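Local coordinates for fiber protein 2 (Human adenovirus type 41, PDB 2BZV) that forms the receptor-binding head of the trimeric short fiber, a capsid spike that probably attaches the virion to the host cell receptor CXCAR, at residues 47-52 and 167-172; 71-76 and 145-150; 54-59 and 159-164; 133-138 and 163-168. All blocks are in the same frame, centred on the assembly; numbering follows the deposited sequence.

Contact 1. Residues 47-52 and 167-172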
loop_
_atom_site.group_PDB
_atom_site.type_symbol
_atom_site.label_atom_id
_atom_site.label_comp_id
_atom_site.label_asym_id
_atom_site.label_seq_id
_atom_site.Cartn_x
_atom_site.Cartn_y
_atom_site.Cartn_z
ATOM N N ALA A 47 -2.338 -11.445 6.638
ATOM C CA ALA A 47 -1.966 -10.751 7.858
ATOM C C ALA A 47 -1.902 -9.240 7.718
ATOM O O ALA A 47 -1.655 -8.569 8.720
ATOM C CB ALA A 47 -0.639 -11.280 8.379
ATOM N N HIS A 48 -2.088 -8.689 6.506
ATOM C CA HIS A 48 -2.093 -7.241 6.345
ATOM C C HIS A 48 -3.500 -6.699 6.185
ATOM O O HIS A 48 -4.330 -7.297 5.489
ATOM C CB HIS A 48 -1.340 -6.834 5.080
ATOM C CG HIS A 48 0.151 -6.699 5.260
ATOM N ND1 HIS A 48 1.046 -7.158 4.323
ATOM C CD2 HIS A 48 0.891 -6.126 6.244
ATOM C CE1 HIS A 48 2.284 -6.873 4.730
ATOM N NE2 HIS A 48 2.216 -6.242 5.895
ATOM N N VAL A 49 -3.731 -5.527 6.763
ATOM C CA VAL A 49 -4.846 -4.686 6.355
ATOM C C VAL A 49 -4.289 -3.423 5.700
ATOM O O VAL A 49 -3.315 -2.833 6.173
ATOM C CB VAL A 49 -5.762 -4.322 7.535
ATOM C CG1 VAL A 49 -6.603 -3.078 7.242
ATOM C CG2 VAL A 49 -6.675 -5.493 7.847
ATOM N N LEU A 50 -4.907 -3.074 4.584
ATOM C CA LEU A 50 -4.714 -1.808 3.910
ATOM C C LEU A 50 -5.876 -0.893 4.299
ATOM O O LEU A 50 -7.035 -1.271 4.139
ATOM C CB LEU A 50 -4.730 -2.046 2.406
ATOM C CG LEU A 50 -4.386 -0.911 1.488
ATOM C CD1 LEU A 50 -2.981 -0.370 1.763
ATOM C CD2 LEU A 50 -4.459 -1.420 0.042
ATOM N N GLY A 51 -5.558 0.286 4.820
ATOM C CA GLY A 51 -6.563 1.232 5.268
ATOM C C GLY A 51 -6.495 2.543 4.522
ATOM O O GLY A 51 -5.402 3.054 4.239
ATOM N N THR A 52 -7.663 3.095 4.208
ATOM C CA THR A 52 -7.683 4.465 3.800
ATOM C C THR A 52 -8.673 5.226 4.664
ATOM O O THR A 52 -9.693 4.702 5.115
ATOM C CB THR A 52 -8.034 4.547 2.356
ATOM O OG1 THR A 52 -7.804 3.912 1.232
ATOM C CG2 THR A 52 -9.128 5.899 1.823
ATOM N N PHE A 167 -2.706 3.682 5.011
ATOM C CA PHE A 167 -1.829 3.061 5.995
ATOM C C PHE A 167 -1.975 1.544 5.921
ATOM O O PHE A 167 -2.898 1.037 5.298
ATOM C CB PHE A 167 -2.112 3.588 7.413
ATOM C CG PHE A 167 -3.527 3.334 7.914
ATOM C CD1 PHE A 167 -3.782 2.286 8.787
ATOM C CD2 PHE A 167 -4.569 4.157 7.521
ATOM C CE1 PHE A 167 -5.074 2.047 9.241
ATOM C CE2 PHE A 167 -5.860 3.924 7.973
ATOM C CZ PHE A 167 -6.108 2.876 8.828
ATOM N N CYS A 168 -1.049 0.828 6.539
ATOM C CA CYS A 168 -0.995 -0.629 6.451
ATOM C C CYS A 168 -0.547 -1.171 7.815
ATOM O O CYS A 168 0.456 -0.655 8.335
ATOM C CB CYS A 168 -0.007 -1.050 5.346
ATOM S SG CYS A 168 0.272 -2.819 5.227
ATOM N N TYR A 169 -1.189 -2.205 8.340
ATOM C CA TYR A 169 -0.774 -2.792 9.607
ATOM C C TYR A 169 -0.979 -4.303 9.581
ATOM O O TYR A 169 -1.642 -4.856 8.696
ATOM C CB TYR A 169 -1.509 -2.124 10.788
ATOM C CG TYR A 169 -3.008 -2.371 10.757
ATOM C CD1 TYR A 169 -3.572 -3.453 11.426
ATOM C CD2 TYR A 169 -3.857 -1.518 10.049
ATOM C CE1 TYR A 169 -4.953 -3.682 11.391
ATOM C CE2 TYR A 169 -5.232 -1.740 10.002
ATOM C CZ TYR A 169 -5.769 -2.833 10.673
ATOM O OH TYR A 169 -7.133 -3.043 10.596
ATOM N N ILE A 170 -0.364 -4.964 10.566
ATOM C CA ILE A 170 -0.439 -6.398 10.762
ATOM C C ILE A 170 -1.609 -6.735 11.685
ATOM O O ILE A 170 -1.779 -6.090 12.732
ATOM C CB ILE A 170 0.853 -6.920 11.409
ATOM C CG1 ILE A 170 2.100 -6.466 10.637
ATOM C CG2 ILE A 170 0.797 -8.436 11.586
ATOM C CD1 ILE A 170 2.240 -7.113 9.300
ATOM N N THR A 171 -2.398 -7.731 11.301
ATOM C CA THR A 171 -3.598 -8.066 12.051
ATOM C C THR A 171 -3.386 -9.183 13.053
ATOM O O THR A 171 -2.455 -9.986 12.957
ATOM C CB THR A 171 -4.759 -8.511 11.129
ATOM O OG1 THR A 171 -4.470 -9.795 10.569
ATOM C CG2 THR A 171 -5.000 -7.494 10.031
ATOM N N GLU A 172 -4.292 -9.225 14.009
ATOM C CA GLU A 172 -4.436 -10.322 14.935
ATOM C C GLU A 172 -4.868 -11.566 14.167
ATOM O O GLU A 172 -5.559 -11.457 13.146
ATOM C CB GLU A 172 -5.491 -9.902 15.976
ATOM C CG GLU A 172 -5.485 -10.529 17.322
ATOM C CD GLU A 172 -4.274 -10.233 18.188
ATOM O OE1 GLU A 172 -3.116 -10.299 17.737
ATOM O OE2 GLU A 172 -4.484 -9.936 19.368
#
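Antiparallel pairing of two neighbouring strands, 48-57 and 165-170, makes this buried contact in the sheet that faces the other subunits of the trimer. Five backbone hydrogen bonds carry it, beginning where Thr171 N reaches Ala47 O (2.8 Å). Val49 and Tyr169 form one hydrogen-bonded pair, Gly51 and Phe167 the next; Gly51 N to Phe167 O is the straightest bond, 172° at the hydrogen. On the face with Val49, both aromatic side chains have CG between backbone N and carbonyl carbon (chi1 65° for Tyr169), which folds the rings back over the partner strand. Val49 CB sits over the Tyr169 ring, 3.9 Å from its centroid, and Gly51 CA over the Phe167 ring, 4.0 Å from its centroid and offset toward the rim. This face is the inner one of the knob's beta-sandwich, where Tyr169 OH is held by the carbonyl of Phe107. At the trimer interface on the other face, Cys168 SG, in one of two conformers, stands over the His48 ring, 3.9 Å from its centroid, while Ile170 CD1 comes within 3.5 Å of His48 CD2. Both ring nitrogens of His48 bond to a second subunit, ND1 to its Thr43 OG1 and NE2 to one conformer of its Thr52 OG1.

Contact 2. Residues 71-76 and 145-150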
loop_
_atom_site.group_PDB
_atom_site.type_symbol
_atom_site.label_atom_id
_atom_site.label_comp_id
_atom_site.label_asym_id
_atom_site.label_seq_id
_atom_site.Cartn_x
_atom_site.Cartn_y
_atom_site.Cartn_z
ATOM N N SER A 71 -7.479 14.569 17.039
ATOM C CA SER A 71 -7.330 13.122 17.103
ATOM C C SER A 71 -8.682 12.428 17.055
ATOM O O SER A 71 -9.729 13.004 17.400
ATOM C CB SER A 71 -6.636 12.695 18.393
ATOM O OG SER A 71 -7.518 12.950 19.475
ATOM N N LEU A 72 -8.668 11.183 16.620
ATOM C CA LEU A 72 -9.853 10.337 16.596
ATOM C C LEU A 72 -9.442 8.962 17.074
ATOM O O LEU A 72 -8.557 8.352 16.478
ATOM C CB LEU A 72 -10.415 10.226 15.170
ATOM C CG LEU A 72 -11.508 9.162 14.956
ATOM C CD1 LEU A 72 -12.766 9.574 15.698
ATOM C CD2 LEU A 72 -11.778 8.944 13.461
ATOM N N LYS A 73 -10.100 8.464 18.112
ATOM C CA LYS A 73 -9.826 7.134 18.639
ATOM C C LYS A 73 -10.995 6.203 18.363
ATOM O O LYS A 73 -12.146 6.523 18.692
ATOM C CB LYS A 73 -9.547 7.202 20.142
ATOM C CG LYS A 73 -9.096 5.875 20.700
ATOM C CD LYS A 73 -8.599 6.078 22.112
ATOM C CE LYS A 73 -8.080 4.755 22.629
ATOM N NZ LYS A 73 -7.631 4.900 24.053
ATOM N N LEU A 74 -10.694 5.046 17.788
ATOM C CA LEU A 74 -11.687 3.994 17.567
ATOM C C LEU A 74 -11.301 2.815 18.459
ATOM O O LEU A 74 -10.306 2.130 18.195
ATOM C CB LEU A 74 -11.733 3.551 16.105
ATOM C CG LEU A 74 -12.041 4.666 15.094
ATOM C CD1 LEU A 74 -12.094 4.077 13.704
ATOM C CD2 LEU A 74 -13.349 5.383 15.402
ATOM N N PRO A 75 -12.050 2.602 19.545
ATOM C CA PRO A 75 -11.772 1.509 20.470
ATOM C C PRO A 75 -12.593 0.266 20.156
ATOM O O PRO A 75 -13.748 0.386 19.721
ATOM C CB PRO A 75 -12.223 2.100 21.815
ATOM C CG PRO A 75 -13.415 2.954 21.447
ATOM C CD PRO A 75 -13.171 3.435 20.028
ATOM N N PHE A 76 -12.014 -0.904 20.405
ATOM C CA PHE A 76 -12.684 -2.183 20.156
ATOM C C PHE A 76 -12.532 -3.082 21.374
ATOM O O PHE A 76 -11.543 -2.992 22.104
ATOM C CB PHE A 76 -12.075 -2.907 18.943
ATOM C CG PHE A 76 -12.151 -2.101 17.667
ATOM C CD1 PHE A 76 -13.181 -2.297 16.755
ATOM C CD2 PHE A 76 -11.192 -1.148 17.384
ATOM C CE1 PHE A 76 -13.241 -1.529 15.594
ATOM C CE2 PHE A 76 -11.243 -0.390 16.231
ATOM C CZ PHE A 76 -12.271 -0.582 15.339
ATOM N N GLY A 145 -8.553 -4.842 24.931
ATOM C CA GLY A 145 -9.028 -4.872 23.546
ATOM C C GLY A 145 -8.030 -4.234 22.596
ATOM O O GLY A 145 -6.817 -4.446 22.715
ATOM N N TYR A 146 -8.552 -3.459 21.640
ATOM C CA TYR A 146 -7.744 -2.943 20.541
ATOM C C TYR A 146 -8.144 -1.519 20.246
ATOM O O TYR A 146 -9.231 -1.071 20.650
ATOM C CB TYR A 146 -8.012 -3.786 19.276
ATOM C CG TYR A 146 -7.688 -5.253 19.492
ATOM C CD1 TYR A 146 -6.398 -5.739 19.306
ATOM C CD2 TYR A 146 -8.669 -6.157 19.914
ATOM C CE1 TYR A 146 -6.097 -7.077 19.517
ATOM C CE2 TYR A 146 -8.368 -7.498 20.143
ATOM C CZ TYR A 146 -7.078 -7.947 19.949
ATOM O OH TYR A 146 -6.766 -9.268 20.169
ATOM N N ALA A 147 -7.302 -0.793 19.519
ATOM C CA ALA A 147 -7.685 0.547 19.130
ATOM C C ALA A 147 -6.878 1.047 17.952
ATOM O O ALA A 147 -5.751 0.598 17.696
ATOM C CB ALA A 147 -7.505 1.530 20.304
ATOM N N PHE A 148 -7.467 2.009 17.257
ATOM C CA PHE A 148 -6.730 2.908 16.370
ATOM C C PHE A 148 -6.826 4.307 16.952
ATOM O O PHE A 148 -7.919 4.737 17.335
ATOM C CB PHE A 148 -7.362 3.010 14.983
ATOM C CG PHE A 148 -7.489 1.728 14.228
ATOM C CD1 PHE A 148 -6.383 1.163 13.621
ATOM C CD2 PHE A 148 -8.710 1.132 14.061
ATOM C CE1 PHE A 148 -6.485 -0.011 12.905
ATOM C CE2 PHE A 148 -8.818 -0.044 13.338
ATOM C CZ PHE A 148 -7.705 -0.619 12.776
ATOM N N THR A 149 -5.700 5.029 16.969
ATOM C CA THR A 149 -5.722 6.441 17.330
ATOM C C THR A 149 -5.107 7.197 16.167
ATOM O O THR A 149 -3.924 7.048 15.881
ATOM C CB THR A 149 -4.971 6.743 18.630
ATOM O OG1 THR A 149 -5.528 5.923 19.675
ATOM C CG2 THR A 149 -5.095 8.221 18.972
ATOM N N PHE A 150 -5.948 7.985 15.508
ATOM C CA PHE A 150 -5.528 8.786 14.363
ATOM C C PHE A 150 -5.274 10.208 14.826
ATOM O O PHE A 150 -6.000 10.718 15.675
ATOM C CB PHE A 150 -6.644 8.801 13.322
ATOM C CG PHE A 150 -6.994 7.436 12.806
ATOM C CD1 PHE A 150 -6.140 6.760 11.939
ATOM C CD2 PHE A 150 -8.185 6.820 13.190
ATOM C CE1 PHE A 150 -6.460 5.490 11.461
ATOM C CE2 PHE A 150 -8.504 5.564 12.722
ATOM C CZ PHE A 150 -7.640 4.896 11.854
#
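Phe76, Phe148, Phe150, Leu72 and Leu74 make the apolar centre, all on one face of two antiparallel strands. The Phe76 and Phe148 rings meet rim to rim, planes at 87° and neither over the other's face; Phe76 CE2 comes 3.7 Å from Phe148 CD2. Each has CG anti to the carbonyl carbon (chi1 -59° in both), which leans the ring toward its own backbone N. Leu74 CD1 touches the edge of the Phe150 ring at CE2 (4.0 Å), while Leu72 lies alongside that ring. Beneath this layer three hydrogen-bonded pairs give six backbone bonds, among them Leu74 N to Phe148 O at 2.8 Å. The last, Tyr146 N to Phe76 O (3.1 Å), is straight at the hydrogen (168°), but its donor lies above the carbonyl plane. On the reverse face the extended Lys73 chain crosses Thr149, CG 3.7 Å from OG1, and passes Ala147 CB at CE before NZ bonds the carbonyl of Glu141. Tyr146 OH, at the polar end, is held by the Glu172 carboxylate. One apolar face turned to Leu38, Leu40 and Leu42 of the opposing sheet, the other mixed, with Lys73 and Thr149 beside Pro75 and Ala147, is the pattern of a beta-sandwich, here the adenovirus fiber knob.

Contact 3. Residues 54-59 and 159-164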
loop_
_atom_site.group_PDB
_atom_site.type_symbol
_atom_site.label_atom_id
_atom_site.label_comp_id
_atom_site.label_asym_id
_atom_site.label_seq_id
_atom_site.Cartn_x
_atom_site.Cartn_y
_atom_site.Cartn_z
ATOM N N THR A 54 -10.417 9.175 5.303
ATOM C CA THR A 54 -10.752 10.549 4.912
ATOM C C THR A 54 -11.742 11.092 5.932
ATOM O O THR A 54 -12.780 10.459 6.180
ATOM C CB THR A 54 -11.390 10.585 3.515
ATOM O OG1 THR A 54 -10.514 9.934 2.585
ATOM C CG2 THR A 54 -11.622 12.028 3.072
ATOM N N ILE A 55 -11.432 12.245 6.515
ATOM C CA ILE A 55 -12.335 12.874 7.466
ATOM C C ILE A 55 -12.611 14.291 6.975
ATOM O O ILE A 55 -11.691 14.992 6.545
ATOM C CB ILE A 55 -11.750 12.834 8.900
ATOM C CG1 ILE A 55 -12.752 13.404 9.900
ATOM C CG2 ILE A 55 -10.396 13.531 8.969
ATOM C CD1 ILE A 55 -12.471 13.069 11.351
ATOM N N LYS A 56 -13.883 14.678 7.025
ATOM C CA LYS A 56 -14.308 15.986 6.542
ATOM C C LYS A 56 -15.106 16.701 7.618
ATOM O O LYS A 56 -16.117 16.191 8.094
ATOM C CB LYS A 56 -15.169 15.881 5.280
ATOM C CG LYS A 56 -15.433 17.244 4.653
ATOM C CD LYS A 56 -16.351 17.190 3.444
ATOM C CE LYS A 56 -16.588 18.587 2.879
ATOM N NZ LYS A 56 -17.230 18.565 1.529
ATOM N N GLY A 57 -14.651 17.887 7.996
ATOM C CA GLY A 57 -15.390 18.674 8.983
ATOM C C GLY A 57 -16.535 19.407 8.297
ATOM O O GLY A 57 -16.361 19.965 7.212
ATOM N N LEU A 58 -17.704 19.397 8.923
ATOM C CA LEU A 58 -18.913 19.888 8.271
ATOM C C LEU A 58 -19.637 21.022 8.988
ATOM O O LEU A 58 -20.352 21.788 8.331
ATOM C CB LEU A 58 -19.894 18.732 8.092
ATOM C CG LEU A 58 -19.385 17.580 7.217
ATOM C CD1 LEU A 58 -20.348 16.411 7.296
ATOM C CD2 LEU A 58 -19.172 18.046 5.780
ATOM N N LYS A 59 -19.477 21.114 10.301
ATOM C CA LYS A 59 -20.251 22.043 11.124
ATOM C C LYS A 59 -19.384 22.624 12.212
ATOM O O LYS A 59 -18.441 21.972 12.657
ATOM C CB LYS A 59 -21.370 21.298 11.863
ATOM C CG LYS A 59 -22.563 20.864 11.060
ATOM C CD LYS A 59 -23.443 19.863 11.794
ATOM C CE LYS A 59 -23.786 20.265 13.218
ATOM N NZ LYS A 59 -25.082 19.658 13.634
ATOM N N PRO A 159 -11.244 25.417 7.474
ATOM C CA PRO A 159 -11.982 24.184 7.713
ATOM C C PRO A 159 -11.050 22.981 7.867
ATOM O O PRO A 159 -9.977 22.932 7.263
ATOM C CB PRO A 159 -12.823 24.012 6.443
ATOM C CG PRO A 159 -12.709 25.275 5.696
ATOM C CD PRO A 159 -11.515 26.017 6.161
ATOM N N PHE A 160 -11.479 22.027 8.675
ATOM C CA PHE A 160 -10.750 20.786 8.865
ATOM C C PHE A 160 -11.142 19.796 7.773
ATOM O O PHE A 160 -12.272 19.305 7.728
ATOM C CB PHE A 160 -11.065 20.201 10.243
ATOM C CG PHE A 160 -10.285 18.943 10.530
ATOM C CD1 PHE A 160 -8.914 19.001 10.703
ATOM C CD2 PHE A 160 -10.921 17.709 10.605
ATOM C CE1 PHE A 160 -8.183 17.849 10.969
ATOM C CE2 PHE A 160 -10.199 16.555 10.873
ATOM C CZ PHE A 160 -8.829 16.624 11.043
ATOM N N HIS A 161 -10.212 19.513 6.879
ATOM C CA HIS A 161 -10.442 18.567 5.829
ATOM C C HIS A 161 -9.111 18.106 5.240
ATOM O O HIS A 161 -8.684 18.498 4.151
ATOM C CB HIS A 161 -11.434 19.123 4.818
ATOM C CG HIS A 161 -11.907 18.316 3.640
ATOM N ND1 HIS A 161 -12.016 16.944 3.749
ATOM C CD2 HIS A 161 -12.451 18.630 2.442
ATOM C CE1 HIS A 161 -12.570 16.450 2.647
ATOM N NE2 HIS A 161 -12.846 17.464 1.844
ATOM N N PRO A 162 -8.404 17.277 6.011
ATOM C CA PRO A 162 -7.073 16.836 5.618
ATOM C C PRO A 162 -7.113 15.929 4.406
ATOM O O PRO A 162 -8.150 15.328 4.119
ATOM C CB PRO A 162 -6.576 16.043 6.838
ATOM C CG PRO A 162 -7.708 15.877 7.734
ATOM C CD PRO A 162 -8.844 16.712 7.297
ATOM N N PRO A 163 -5.990 15.799 3.695
ATOM C CA PRO A 163 -5.936 14.858 2.585
ATOM C C PRO A 163 -6.163 13.428 3.069
ATOM O O PRO A 163 -5.852 13.093 4.215
ATOM C CB PRO A 163 -4.508 15.021 2.036
ATOM C CG PRO A 163 -3.799 15.969 2.903
ATOM C CD PRO A 163 -4.720 16.505 3.932
ATOM N N THR A 164 -6.704 12.600 2.196
ATOM C CA THR A 164 -6.839 11.180 2.454
ATOM C C THR A 164 -5.480 10.570 2.784
ATOM O O THR A 164 -4.451 10.946 2.191
ATOM C CB THR A 164 -7.415 10.488 1.211
ATOM O OG1 THR A 164 -8.715 11.027 0.948
ATOM C CG2 THR A 164 -7.498 8.997 1.427
HETATM O O HOH W 1 -8.951 13.163 5.596
HETATM O O HOH W 2 -15.262 16.580 -0.367
#
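Thr54 and Thr164 join their hydroxyls across this contact, OG1 to OG1 at 2.7 Å, where the end of strand 48-57 runs beside the loop leading into strand 165-170. A regular ladder is lost here, and varied partners serve the backbone. Gly57 N gives its proton to Phe160 O (2.8 Å), while Ile55 N turns to a water at 2.8 Å that also lies within hydrogen-bonding distance of Pro162 O, bridging the two segments. In one conformer of His161, ND1 gives Ile55 O a weak bond, long at 3.4 Å but fairly straight (164°). That bond lies near the imidazole plane, while Lys56 CG sits over the centre of one ring face, 3.6 Å from the centroid. In one conformer of each residue, Lys56, with CG anti to the backbone N (chi1 -171°) and the rest extended, passes over that face, and a second water links NZ weakly to His161 NE2. On the other side, Ile55 CG2 packs against Phe160 CE2 (3.6 Å) and Pro162 CG, and Trp152 touches both Ile55 and Pro162. Pro162 and Pro163 bring no N-H to pairing, consistent with water and side chains serving there, while one direct backbone bond remains, at Gly57.

Contact 4. Residues 133-138 and 163-168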
loop_
_atom_site.group_PDB
_atom_site.type_symbol
_atom_site.label_atom_id
_atom_site.label_comp_id
_atom_site.label_asym_id
_atom_site.label_seq_id
_atom_site.Cartn_x
_atom_site.Cartn_y
_atom_site.Cartn_z
ATOM N N ILE A 133 0.739 19.133 6.078
ATOM C CA ILE A 133 -0.202 18.436 6.955
ATOM C C ILE A 133 0.378 17.099 7.405
ATOM O O ILE A 133 0.835 16.333 6.550
ATOM C CB ILE A 133 -1.563 18.238 6.247
ATOM C CG1 ILE A 133 -2.125 19.604 5.835
ATOM C CG2 ILE A 133 -2.525 17.449 7.144
ATOM C CD1 ILE A 133 -3.545 19.614 5.303
ATOM N N THR A 134 0.358 16.846 8.720
ATOM C CA THR A 134 0.863 15.591 9.270
ATOM C C THR A 134 -0.291 14.632 9.579
ATOM O O THR A 134 -1.403 15.062 9.872
ATOM C CB THR A 134 1.690 15.778 10.564
ATOM O OG1 THR A 134 0.836 16.280 11.601
ATOM C CG2 THR A 134 2.843 16.744 10.352
ATOM N N PHE A 135 -0.012 13.341 9.509
ATOM C CA PHE A 135 -0.957 12.277 9.862
ATOM C C PHE A 135 -0.191 11.212 10.606
ATOM O O PHE A 135 0.941 10.904 10.240
ATOM C CB PHE A 135 -1.572 11.652 8.603
ATOM C CG PHE A 135 -2.306 10.354 8.848
ATOM C CD1 PHE A 135 -3.590 10.376 9.376
ATOM C CD2 PHE A 135 -1.735 9.120 8.557
ATOM C CE1 PHE A 135 -4.296 9.203 9.607
ATOM C CE2 PHE A 135 -2.437 7.938 8.803
ATOM C CZ PHE A 135 -3.722 7.974 9.316
ATOM N N SER A 136 -0.806 10.653 11.634
ATOM C CA SER A 136 -0.245 9.477 12.269
ATOM C C SER A 136 -1.354 8.531 12.698
ATOM O O SER A 136 -2.489 8.962 12.932
ATOM C CB SER A 136 0.620 9.846 13.470
ATOM O OG SER A 136 -0.165 10.463 14.471
ATOM N N VAL A 137 -0.992 7.258 12.816
ATOM C CA VAL A 137 -1.863 6.252 13.404
ATOM C C VAL A 137 -1.049 5.480 14.433
ATOM O O VAL A 137 0.085 5.078 14.153
ATOM C CB VAL A 137 -2.515 5.335 12.333
ATOM C CG1 VAL A 137 -1.488 4.667 11.427
ATOM C CG2 VAL A 137 -3.410 4.304 13.012
ATOM N N VAL A 138 -1.624 5.344 15.629
ATOM C CA VAL A 138 -1.038 4.519 16.687
ATOM C C VAL A 138 -1.996 3.415 17.005
ATOM O O VAL A 138 -3.225 3.613 17.052
ATOM C CB VAL A 138 -0.913 5.581 17.978
ATOM C CG1 VAL A 138 -0.607 4.806 19.265
ATOM C CG2 VAL A 138 0.161 6.690 17.654
ATOM N N PRO A 163 -5.990 15.799 3.695
ATOM C CA PRO A 163 -5.936 14.858 2.585
ATOM C C PRO A 163 -6.163 13.428 3.069
ATOM O O PRO A 163 -5.852 13.093 4.215
ATOM C CB PRO A 163 -4.508 15.021 2.036
ATOM C CG PRO A 163 -3.799 15.969 2.903
ATOM C CD PRO A 163 -4.720 16.505 3.932
ATOM N N THR A 164 -6.704 12.600 2.196
ATOM C CA THR A 164 -6.839 11.180 2.454
ATOM C C THR A 164 -5.480 10.570 2.784
ATOM O O THR A 164 -4.451 10.946 2.191
ATOM C CB THR A 164 -7.415 10.488 1.211
ATOM O OG1 THR A 164 -8.715 11.027 0.948
ATOM C CG2 THR A 164 -7.498 8.997 1.427
ATOM N N ALA A 165 -5.468 9.649 3.743
ATOM C CA ALA A 165 -4.259 8.928 4.125
ATOM C C ALA A 165 -4.469 7.442 3.921
ATOM O O ALA A 165 -5.558 6.932 4.152
ATOM C CB ALA A 165 -3.910 9.206 5.584
ATOM N N VAL A 166 -3.402 6.772 3.518
ATOM C CA VAL A 166 -3.378 5.330 3.358
ATOM C C VAL A 166 -2.357 4.765 4.326
ATOM O O VAL A 166 -1.256 5.304 4.460
ATOM C CB VAL A 166 -3.069 4.942 1.890
ATOM C CG1 VAL A 166 -2.986 3.435 1.730
ATOM C CG2 VAL A 166 -4.119 5.537 0.968
ATOM N N PHE A 167 -2.706 3.682 5.011
ATOM C CA PHE A 167 -1.829 3.061 5.995
ATOM C C PHE A 167 -1.975 1.544 5.921
ATOM O O PHE A 167 -2.898 1.037 5.298
ATOM C CB PHE A 167 -2.112 3.588 7.413
ATOM C CG PHE A 167 -3.527 3.334 7.914
ATOM C CD1 PHE A 167 -3.782 2.286 8.787
ATOM C CD2 PHE A 167 -4.569 4.157 7.521
ATOM C CE1 PHE A 167 -5.074 2.047 9.241
ATOM C CE2 PHE A 167 -5.860 3.924 7.973
ATOM C CZ PHE A 167 -6.108 2.876 8.828
ATOM N N CYS A 168 -1.049 0.828 6.539
ATOM C CA CYS A 168 -0.995 -0.629 6.451
ATOM C C CYS A 168 -0.547 -1.171 7.815
ATOM O O CYS A 168 0.456 -0.655 8.335
ATOM C CB CYS A 168 -0.007 -1.050 5.346
ATOM S SG CYS A 168 0.272 -2.819 5.227
#
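Pro163 opens the contact by meeting Ile133, whose CD1 reaches the proline ring at CD (3.6 Å). Ile133 CG2 lies near the same carbon at 4.0 Å, and both branches come across the proline obliquely. This end of the contact is at the surface, and Ile133 is the first residue modelled after the unmodelled 120-132. Ala165 then makes a well-fitted contact: its methyl points at the Phe135 ring and sits over its centre, CB 3.6 Å from the centroid and only 8° off the normal. All six ring carbons therefore lie at nearly equal distances from it. The first torsion of Phe135 (chi1 167°) carries the ring out from its strand toward Ala165, and the turn about CB-CG offers a face to the methyl. Val166 points the other way, toward Leu50 of its own sheet and Cys168 of a third subunit. At Phe167 the aromatic side chain returns to the contact, its CD2 4.3 Å from Phe135 CZ and its CB 4.2 Å from Val137 CG1. Cys168 again faces the trimer interface. No hydrogen bond crosses between the segments, whose strands 135-138 and 165-168 run at 31° with axes 8.8 Å apart, a distance bridged by side chains alone. Within this chain they are outermost strands of the two facing sheets of the sandwich: 135-139 is bonded to 146-153, which adds Phe150 and Trp152 beside Phe135, and 165-170 is bonded to 48-57, which supplies Ile53.

How the contacts relate
Contacts 1 and 2 are the buried ones, each a backbone ladder within one of the two sheets; contact 4 lies between those sheets at the surface and relies on apolar side chains. Contact 3, partly buried, continues strand 48-57 of contact 1 to where its partner becomes a proline-rich loop, keeping one backbone bond and adding water and side-chain bonds. Phe167 is common to contacts 1 and 4, and Phe150 of contact 2 packs against it, so three contacts meet in the sandwich interior. Contacts 3 and 4 share Pro163 and Thr164. Contact 1 has the broadest link to other subunits; those of contact 4 come through Val166 and Cys168, whereas contacts 2 and 3 touch no other chain.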